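Local coordinates for protein archeaosine synthase QueF-Like (Pyrobaculum calidifontis, PDB 5K0P) that catalyses the last step of archaeosine biosynthesis, converting the nitrile of a preQ0 base in archaeal tRNA to a formamidine with free ammonium, at residues L13-E18 with E46-M51; V52-G57 with L70-A75; E63-D68 with V84-Y89. All blocks are in the same frame, centred on the assembly; numbering follows the deposited sequence.

Contact 1 (L13-E18 with E46-M51)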
loop_
_atom_site.group_PDB
_atom_site.type_symbol
_atom_site.label_atom_id
_atom_site.label_comp_id
_atom_site.label_asym_id
_atom_site.label_seq_id
_atom_site.Cartn_x
_atom_site.Cartn_y
_atom_site.Cartn_z
ATOM N N LEU A 13 -5.923 5.511 21.492
ATOM C CA LEU A 13 -7.270 5.744 20.893
ATOM C C LEU A 13 -7.160 6.640 19.716
ATOM O O LEU A 13 -6.359 7.555 19.738
ATOM C CB LEU A 13 -8.228 6.337 21.888
ATOM C CG LEU A 13 -8.240 5.636 23.198
ATOM C CD1 LEU A 13 -8.795 6.561 24.285
ATOM C CD2 LEU A 13 -9.010 4.333 23.074
ATOM N N LYS A 14 -7.946 6.391 18.668
ATOM C CA LYS A 14 -7.847 7.159 17.456
ATOM C C LYS A 14 -9.214 7.287 16.856
ATOM O O LYS A 14 -9.916 6.280 16.686
ATOM C CB LYS A 14 -6.947 6.461 16.446
ATOM C CG LYS A 14 -6.884 7.186 15.110
ATOM C CD LYS A 14 -6.009 6.491 14.016
ATOM C CE LYS A 14 -4.517 6.474 14.367
ATOM N NZ LYS A 14 -3.850 5.799 13.234
ATOM N N THR A 15 -9.594 8.508 16.504
ATOM C CA THR A 15 -10.911 8.705 15.905
ATOM C C THR A 15 -10.977 9.992 15.067
ATOM O O THR A 15 -10.003 10.740 14.987
ATOM C CB THR A 15 -12.031 8.619 16.979
ATOM O OG1 THR A 15 -13.280 8.438 16.309
ATOM C CG2 THR A 15 -12.124 9.896 17.799
ATOM N N ARG A 16 -12.109 10.249 14.412
ATOM C CA ARG A 16 -12.275 11.467 13.612
ATOM C C ARG A 16 -13.101 12.450 14.424
ATOM O O ARG A 16 -13.914 12.078 15.236
ATOM C CB ARG A 16 -12.958 11.192 12.249
ATOM C CG ARG A 16 -12.179 10.224 11.295
ATOM C CD ARG A 16 -11.131 10.889 10.360
ATOM N NE ARG A 16 -11.872 11.758 9.425
ATOM C CZ ARG A 16 -12.424 11.361 8.276
ATOM N NH1 ARG A 16 -12.265 10.115 7.849
ATOM N NH2 ARG A 16 -13.126 12.218 7.525
ATOM N N GLY A 17 -12.930 13.711 14.164
ATOM C CA GLY A 17 -13.748 14.733 14.800
ATOM C C GLY A 17 -13.866 15.956 13.902
ATOM O O GLY A 17 -13.367 15.949 12.770
ATOM N N GLU A 18 -14.524 16.998 14.425
ATOM C CA GLU A 18 -14.600 18.232 13.728
ATOM C C GLU A 18 -14.778 19.414 14.677
ATOM O O GLU A 18 -15.273 19.248 15.797
ATOM C CB GLU A 18 -15.669 18.211 12.599
ATOM C CG GLU A 18 -17.055 18.249 13.061
ATOM C CD GLU A 18 -18.085 18.331 11.928
ATOM O OE1 GLU A 18 -19.020 19.195 12.044
ATOM O OE2 GLU A 18 -17.996 17.503 10.985
ATOM N N GLU A 46 -16.474 5.561 25.549
ATOM C CA GLU A 46 -17.699 6.354 25.330
ATOM C C GLU A 46 -17.379 7.736 25.824
ATOM O O GLU A 46 -17.784 8.656 25.176
ATOM C CB GLU A 46 -18.937 5.791 26.083
ATOM C CG GLU A 46 -19.448 4.420 25.623
ATOM C CD GLU A 46 -18.782 3.163 26.294
ATOM O OE1 GLU A 46 -17.542 3.150 26.658
ATOM O OE2 GLU A 46 -19.515 2.123 26.403
ATOM N N GLU A 47 -16.637 7.870 26.934
ATOM C CA GLU A 47 -16.289 9.182 27.505
ATOM C C GLU A 47 -15.300 9.886 26.600
ATOM O O GLU A 47 -15.476 11.082 26.305
ATOM C CB GLU A 47 -15.762 9.055 28.919
ATOM C CG GLU A 47 -15.745 10.385 29.638
ATOM C CD GLU A 47 -15.170 10.397 31.082
ATOM O OE1 GLU A 47 -15.023 9.354 31.773
ATOM O OE2 GLU A 47 -14.873 11.514 31.556
ATOM N N PHE A 48 -14.297 9.152 26.106
ATOM C CA PHE A 48 -13.436 9.716 25.061
ATOM C C PHE A 48 -14.174 10.298 23.796
ATOM O O PHE A 48 -13.922 11.437 23.398
ATOM C CB PHE A 48 -12.345 8.700 24.650
ATOM C CG PHE A 48 -11.526 9.155 23.513
ATOM C CD1 PHE A 48 -10.625 10.255 23.670
ATOM C CD2 PHE A 48 -11.653 8.562 22.254
ATOM C CE1 PHE A 48 -9.839 10.665 22.620
ATOM C CE2 PHE A 48 -10.837 9.003 21.227
ATOM C CZ PHE A 48 -9.937 10.032 21.412
ATOM N N LYS A 49 -15.059 9.500 23.193
ATOM C CA LYS A 49 -15.790 9.954 22.054
ATOM C C LYS A 49 -16.656 11.226 22.370
ATOM O O LYS A 49 -16.764 12.123 21.568
ATOM C CB LYS A 49 -16.693 8.885 21.609
ATOM C CG LYS A 49 -17.604 9.369 20.522
ATOM C CD LYS A 49 -18.344 8.191 19.958
ATOM C CE LYS A 49 -18.684 8.324 18.468
ATOM N NZ LYS A 49 -19.341 9.571 18.036
ATOM N N LYS A 50 -17.299 11.274 23.520
ATOM C CA LYS A 50 -18.015 12.552 23.929
ATOM C C LYS A 50 -17.001 13.768 24.011
ATOM O O LYS A 50 -17.308 14.912 23.628
ATOM C CB LYS A 50 -18.813 12.438 25.269
ATOM C CG LYS A 50 -19.792 11.286 25.469
ATOM C CD LYS A 50 -20.957 11.086 24.439
ATOM C CE LYS A 50 -20.796 10.056 23.224
ATOM N NZ LYS A 50 -20.146 8.649 23.347
ATOM N N MET A 51 -15.820 13.554 24.586
ATOM C CA MET A 51 -14.821 14.644 24.641
ATOM C C MET A 51 -14.525 15.155 23.228
ATOM O O MET A 51 -14.571 16.347 22.967
ATOM C CB MET A 51 -13.531 14.159 25.265
ATOM C CG MET A 51 -13.589 13.852 26.767
ATOM S SD MET A 51 -11.979 13.204 27.274
ATOM C CE MET A 51 -12.342 12.952 29.005
#

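Contact 2 (V52-G57 with L70-A75)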
loop_
_atom_site.group_PDB
_atom_site.type_symbol
_atom_site.label_atom_id
_atom_site.label_comp_id
_atom_site.label_asym_id
_atom_site.label_seq_id
_atom_site.Cartn_x
_atom_site.Cartn_y
_atom_site.Cartn_z
ATOM N N VAL A 52 -14.328 14.232 22.300
ATOM C CA VAL A 52 -13.959 14.608 20.978
ATOM C C VAL A 52 -15.178 15.292 20.286
ATOM O O VAL A 52 -14.969 16.285 19.619
ATOM C CB VAL A 52 -13.514 13.393 20.123
ATOM C CG1 VAL A 52 -13.312 13.776 18.692
ATOM C CG2 VAL A 52 -12.192 12.813 20.679
ATOM N N ASP A 53 -16.372 14.704 20.393
ATOM C CA ASP A 53 -17.552 15.312 19.792
ATOM C C ASP A 53 -17.904 16.653 20.412
ATOM O O ASP A 53 -18.643 17.382 19.820
ATOM C CB ASP A 53 -18.772 14.387 19.868
ATOM C CG ASP A 53 -18.639 13.189 18.947
ATOM O OD1 ASP A 53 -17.816 13.244 18.041
ATOM O OD2 ASP A 53 -19.287 12.159 19.126
ATOM N N SER A 54 -17.393 16.962 21.599
ATOM C CA SER A 54 -17.747 18.239 22.204
ATOM C C SER A 54 -17.373 19.416 21.359
ATOM O O SER A 54 -17.932 20.487 21.554
ATOM C CB SER A 54 -17.139 18.408 23.606
ATOM O OG SER A 54 -15.719 18.498 23.559
ATOM N N TYR A 55 -16.399 19.256 20.469
ATOM C CA TYR A 55 -15.860 20.369 19.660
ATOM C C TYR A 55 -16.707 20.675 18.394
ATOM O O TYR A 55 -16.481 21.676 17.704
ATOM C CB TYR A 55 -14.376 20.098 19.275
ATOM C CG TYR A 55 -13.469 19.943 20.462
ATOM C CD1 TYR A 55 -13.089 21.021 21.198
ATOM C CD2 TYR A 55 -12.970 18.677 20.840
ATOM C CE1 TYR A 55 -12.296 20.850 22.349
ATOM C CE2 TYR A 55 -12.233 18.499 21.975
ATOM C CZ TYR A 55 -11.851 19.577 22.727
ATOM O OH TYR A 55 -11.040 19.369 23.866
ATOM N N ARG A 56 -17.673 19.808 18.097
ATOM C CA ARG A 56 -18.519 19.997 16.924
ATOM C C ARG A 56 -19.215 21.344 17.138
ATOM O O ARG A 56 -19.685 21.642 18.207
ATOM C CB ARG A 56 -19.589 18.923 16.807
ATOM C CG ARG A 56 -19.108 17.514 16.399
ATOM C CD ARG A 56 -20.218 16.472 16.490
ATOM N NE ARG A 56 -21.071 16.568 15.325
ATOM C CZ ARG A 56 -20.739 16.267 14.092
ATOM N NH1 ARG A 56 -19.557 15.738 13.823
ATOM N NH2 ARG A 56 -21.633 16.437 13.094
ATOM N N GLY A 57 -19.194 22.157 16.133
ATOM C CA GLY A 57 -19.747 23.494 16.224
ATOM C C GLY A 57 -18.974 24.515 17.006
ATOM O O GLY A 57 -19.419 25.628 17.029
ATOM N N LEU A 70 -6.054 17.279 25.808
ATOM C CA LEU A 70 -5.071 16.778 26.828
ATOM C C LEU A 70 -5.484 17.042 28.226
ATOM O O LEU A 70 -5.405 16.132 29.127
ATOM C CB LEU A 70 -3.704 17.382 26.577
ATOM C CG LEU A 70 -2.630 16.814 27.498
ATOM C CD1 LEU A 70 -1.464 16.228 26.749
ATOM C CD2 LEU A 70 -2.116 17.905 28.384
ATOM N N GLU A 71 -5.969 18.288 28.410
ATOM C CA GLU A 71 -6.415 18.741 29.712
ATOM C C GLU A 71 -7.671 17.990 30.085
ATOM O O GLU A 71 -7.754 17.605 31.258
ATOM C CB GLU A 71 -6.555 20.258 29.840
ATOM C CG GLU A 71 -5.210 20.992 29.987
ATOM C CD GLU A 71 -4.280 20.455 31.162
ATOM O OE1 GLU A 71 -4.688 20.170 32.342
ATOM O OE2 GLU A 71 -3.072 20.308 30.898
ATOM N N LYS A 72 -8.576 17.702 29.128
ATOM C CA LYS A 72 -9.727 16.879 29.437
ATOM C C LYS A 72 -9.389 15.487 29.914
ATOM O O LYS A 72 -9.997 14.972 30.902
ATOM C CB LYS A 72 -10.646 16.753 28.247
ATOM C CG LYS A 72 -11.520 17.965 28.153
ATOM C CD LYS A 72 -11.978 18.185 26.747
ATOM C CE LYS A 72 -12.817 19.440 26.659
ATOM N NZ LYS A 72 -14.182 18.970 26.574
ATOM N N VAL A 73 -8.428 14.867 29.219
ATOM C CA VAL A 73 -8.037 13.500 29.541
ATOM C C VAL A 73 -7.284 13.470 30.878
ATOM O O VAL A 73 -7.510 12.584 31.675
ATOM C CB VAL A 73 -7.191 12.842 28.436
ATOM C CG1 VAL A 73 -6.727 11.433 28.874
ATOM C CG2 VAL A 73 -7.991 12.774 27.153
ATOM N N LYS A 74 -6.439 14.439 31.135
ATOM C CA LYS A 74 -5.734 14.433 32.394
ATOM C C LYS A 74 -6.702 14.600 33.530
ATOM O O LYS A 74 -6.524 13.976 34.595
ATOM C CB LYS A 74 -4.731 15.558 32.492
ATOM C CG LYS A 74 -3.418 15.255 31.824
ATOM C CD LYS A 74 -2.568 16.489 31.690
ATOM C CE LYS A 74 -2.081 17.061 33.028
ATOM N NZ LYS A 74 -1.009 16.140 33.482
ATOM N N ALA A 75 -7.716 15.439 33.335
ATOM C CA ALA A 75 -8.672 15.655 34.396
ATOM C C ALA A 75 -9.533 14.420 34.683
ATOM O O ALA A 75 -9.805 14.137 35.857
ATOM C CB ALA A 75 -9.548 16.898 34.146
#

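Contact 3 (E63-D68 with V84-Y89)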
loop_
_atom_site.group_PDB
_atom_site.type_symbol
_atom_site.label_atom_id
_atom_site.label_comp_id
_atom_site.label_asym_id
_atom_site.label_seq_id
_atom_site.Cartn_x
_atom_site.Cartn_y
_atom_site.Cartn_z
ATOM N N GLU A 63 -4.453 23.848 17.248
ATOM C CA GLU A 63 -3.377 23.969 18.209
ATOM C C GLU A 63 -3.911 24.039 19.634
ATOM O O GLU A 63 -3.244 23.547 20.538
ATOM C CB GLU A 63 -2.445 25.178 17.895
ATOM C CG GLU A 63 -3.108 26.539 18.113
ATOM C CD GLU A 63 -2.445 27.751 17.407
ATOM O OE1 GLU A 63 -2.048 28.741 18.124
ATOM O OE2 GLU A 63 -2.370 27.779 16.154
ATOM N N GLU A 64 -5.099 24.646 19.831
ATOM C CA GLU A 64 -5.747 24.792 21.145
ATOM C C GLU A 64 -6.518 23.561 21.484
ATOM O O GLU A 64 -6.561 23.130 22.629
ATOM C CB GLU A 64 -6.715 25.992 21.178
ATOM C CG GLU A 64 -5.997 27.290 21.099
ATOM C CD GLU A 64 -6.896 28.457 20.624
ATOM O OE1 GLU A 64 -8.103 28.331 20.203
ATOM O OE2 GLU A 64 -6.348 29.540 20.634
ATOM N N LEU A 65 -7.208 23.051 20.484
ATOM C CA LEU A 65 -7.929 21.799 20.641
ATOM C C LEU A 65 -7.035 20.696 21.170
ATOM O O LEU A 65 -7.437 20.045 22.137
ATOM C CB LEU A 65 -8.625 21.381 19.324
ATOM C CG LEU A 65 -9.687 20.237 19.432
ATOM C CD1 LEU A 65 -10.631 20.341 18.207
ATOM C CD2 LEU A 65 -9.037 18.837 19.532
ATOM N N ALA A 66 -5.844 20.470 20.574
ATOM C CA ALA A 66 -4.982 19.373 21.085
ATOM C C ALA A 66 -4.679 19.510 22.576
ATOM O O ALA A 66 -4.772 18.516 23.373
ATOM C CB ALA A 66 -3.640 19.285 20.281
ATOM N N VAL A 67 -4.378 20.750 22.960
ATOM C CA VAL A 67 -4.063 21.078 24.352
ATOM C C VAL A 67 -5.312 20.959 25.264
ATOM O O VAL A 67 -5.255 20.395 26.340
ATOM C CB VAL A 67 -3.399 22.445 24.463
ATOM C CG1 VAL A 67 -3.154 22.758 25.890
ATOM C CG2 VAL A 67 -2.101 22.456 23.682
ATOM N N ASP A 68 -6.448 21.417 24.775
ATOM C CA ASP A 68 -7.692 21.331 25.530
ATOM C C ASP A 68 -8.086 19.866 25.789
ATOM O O ASP A 68 -8.475 19.515 26.892
ATOM C CB ASP A 68 -8.821 22.069 24.806
ATOM C CG ASP A 68 -10.016 22.222 25.657
ATOM O OD1 ASP A 68 -9.922 22.908 26.685
ATOM O OD2 ASP A 68 -11.021 21.624 25.337
ATOM N N VAL A 84 -1.601 13.715 22.849
ATOM C CA VAL A 84 -2.689 13.982 21.953
ATOM C C VAL A 84 -2.161 14.541 20.649
ATOM O O VAL A 84 -1.438 15.521 20.673
ATOM C CB VAL A 84 -3.625 15.040 22.533
ATOM C CG1 VAL A 84 -4.761 15.346 21.543
ATOM C CG2 VAL A 84 -4.184 14.600 23.881
ATOM N N THR A 85 -2.625 14.006 19.524
ATOM C CA THR A 85 -2.145 14.388 18.248
ATOM C C THR A 85 -3.357 14.629 17.392
ATOM O O THR A 85 -4.221 13.735 17.278
ATOM C CB THR A 85 -1.248 13.308 17.548
ATOM O OG1 THR A 85 -0.033 13.041 18.334
ATOM C CG2 THR A 85 -0.788 13.880 16.201
ATOM N N VAL A 86 -3.435 15.863 16.870
ATOM C CA VAL A 86 -4.537 16.317 16.015
ATOM C C VAL A 86 -4.001 16.591 14.633
ATOM O O VAL A 86 -3.109 17.421 14.523
ATOM C CB VAL A 86 -5.200 17.578 16.604
ATOM C CG1 VAL A 86 -6.281 18.090 15.680
ATOM C CG2 VAL A 86 -5.686 17.308 18.016
ATOM N N LYS A 87 -4.557 15.898 13.614
ATOM C CA LYS A 87 -4.097 15.952 12.226
ATOM C C LYS A 87 -5.227 16.523 11.406
ATOM O O LYS A 87 -6.335 16.033 11.508
ATOM C CB LYS A 87 -3.723 14.527 11.636
ATOM C CG LYS A 87 -2.745 13.759 12.523
ATOM C CD LYS A 87 -2.176 12.419 11.946
ATOM C CE LYS A 87 -1.267 11.727 12.981
ATOM N NZ LYS A 87 -0.784 10.418 12.449
ATOM N N SER A 88 -4.965 17.591 10.660
ATOM C CA SER A 88 -5.906 18.189 9.790
ATOM C C SER A 88 -5.179 18.737 8.565
ATOM O O SER A 88 -3.920 18.615 8.445
ATOM C CB SER A 88 -6.679 19.302 10.520
ATOM O OG SER A 88 -5.772 20.113 11.272
ATOM N N TYR A 89 -5.975 19.332 7.676
ATOM C CA TYR A 89 -5.549 19.731 6.358
ATOM C C TYR A 89 -6.189 21.087 6.104
ATOM O O TYR A 89 -7.423 21.231 6.147
ATOM C CB TYR A 89 -6.011 18.664 5.359
ATOM C CG TYR A 89 -5.479 18.851 3.979
ATOM C CD1 TYR A 89 -4.116 18.928 3.766
ATOM C CD2 TYR A 89 -6.328 18.903 2.857
ATOM C CE1 TYR A 89 -3.590 19.079 2.501
ATOM C CE2 TYR A 89 -5.804 19.055 1.575
ATOM C CZ TYR A 89 -4.426 19.141 1.416
ATOM O OH TYR A 89 -3.833 19.284 0.225
#

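Contact 1 (L13-E18 with E46-M51)
Leu13 and Thr15 pack against the ring of Phe48 in a buried, apolar helix-on-sheet contact, where helix 45-53 of the tunnel fold (T-fold) lies against strand 10-20, the outermost on its side of the chain's own antiparallel sheet. It illustrates how one aromatic side chain can carry most of such an interface. Phe48 has its CG anti to the backbone N (chi1 174°), which sends the ring off the helix and over the strand. Leu13 lies along one face of that ring: its CD1 makes a CH-pi contact 4.1 Å from the Phe48 centroid, offset toward the rim, and its CB approaches Phe48 CE2 and CZ. Thr15 meets the same end of the ring obliquely with its methyl. Its hydroxyl, OG1, is engaged elsewhere, hydrogen-bonded to the carbonyl oxygen of Gly92 of a neighbouring subunit. Leu13 and Lys14 also pair with a strand of that subunit, so the sheet under this helix continues across the interface, and Val34 of the adjacent strand 27-37 touches Phe48 as well. The atom shared by both strand residues is Phe48 CE2, which lies 3.8 Å from Leu13 CB and equally far from Thr15 CG2.

Contact 2 (V52-G57 with L70-A75)
Lys72 reaches from helix 62-77 to Tyr55 and Ser54 in the turn that follows helix 45-53, so that a single long side chain bridges the two helical elements lying on the sheet of the T-fold. The turn itself is a type I beta turn from Asp53 to Arg56, with Arg56 N bonded to Asp53 O. Lys72 contributes the largest share of the buried surface, and its CD and CE make the closest approaches. The tyrosine and lysine side chains come from opposite directions, and Tyr55 OH meets these two methylenes of Lys72, each 3.3 Å away. Lys72 CE also lies near Tyr55 CZ, placed obliquely to the ring. The polar bond of that hydroxyl is made with Asp68 OD2, one turn before Lys72 on the same helix, so Tyr55 OH is gripped by a carboxylate while the lysine methylenes pack beside it. A bend at chi4 (-103°) turns the Lys72 ammonium aside from the phenol, 4.2 Å from Tyr55 OH, and toward Ser54, where Lys72 NZ makes a weak bond of 3.4 Å to Ser54 OG. A leucine here, lacking CE and NZ, would probably leave Tyr55 OH without the methylene beside it and Ser54 OG without its weak ammonium contact. The main polar partner of Ser54 OG is the carbonyl oxygen of Met51, in the preceding helical turn, and the same OG stands 3.8 Å above the plane of the Tyr55 ring, over its centre.

Contact 3 (E63-D68 with V84-Y89)
Ala66 fits its methyl against Val86 at the tight centre of this contact, with Ala66 CB 3.6 Å from Val86 CG2. The small residue matters here: with no side chain beyond CB, the helix backbone itself comes close to the strand, and Val86 CG2 also lies 3.8 Å from Ala66 CA. The same residue meets Val84 through its main chain, its carbonyl oxygen resting against the valine, with Val84 CG1 3.7 Å from Ala66 O. The valines, two positions apart on the strand, both face the helix, while the intervening Thr85 points to the other side of the sheet. In Val86 the branch that does the touching, CG2, is anti to the carbonyl carbon, since CG1 takes the place anti to the backbone N (chi1 177°). This is helix-on-sheet packing of the T-fold, in which helix 62-77 runs roughly antiparallel to strand 81-90; the axes of the two short segments approach to 7.9 Å at an angle of 153°. Val97 of strand 93-102 touches Ala66, and Phe30 of strand 27-37 touches Leu65 and Val86, so the strands flanking 81-90 extend the apolar floor. Leu65 is more loosely engaged. Its side chain crosses that of Val86 at about a right angle, and CD2 stays 4.0 Å from Val86 CG2. Away from the sheet, Glu64 is exposed to solvent on the helix and accepts a hydrogen bond from the backbone N of Leu61 through OE1, and the partly exposed Val67 is turned from the strand and packs on Ser7 of a neighbouring subunit.

Overall arrangement
Two helices on one antiparallel sheet give the three contacts their common frame. Contacts 1 and 2 share helix 45-53, their centres 8 Å apart, and Met51 CE comes 3.6 Å from Lys72 O. Contacts 2 and 3 share helix 62-77 and meet directly where Tyr55 CG lies 3.6 Å from Leu65 CD1. Contacts 1 and 3 do not touch, their nearest atoms being about 5 Å apart, yet both reach the same sheet. The helices also carry substrate-binding residues, Glu46 at the start of one, His62 and Glu63 at the start of the other; each active site of the decamer, lying between adjacent subunits, combines Glu46 of one subunit with His62 and Glu63 of its neighbour.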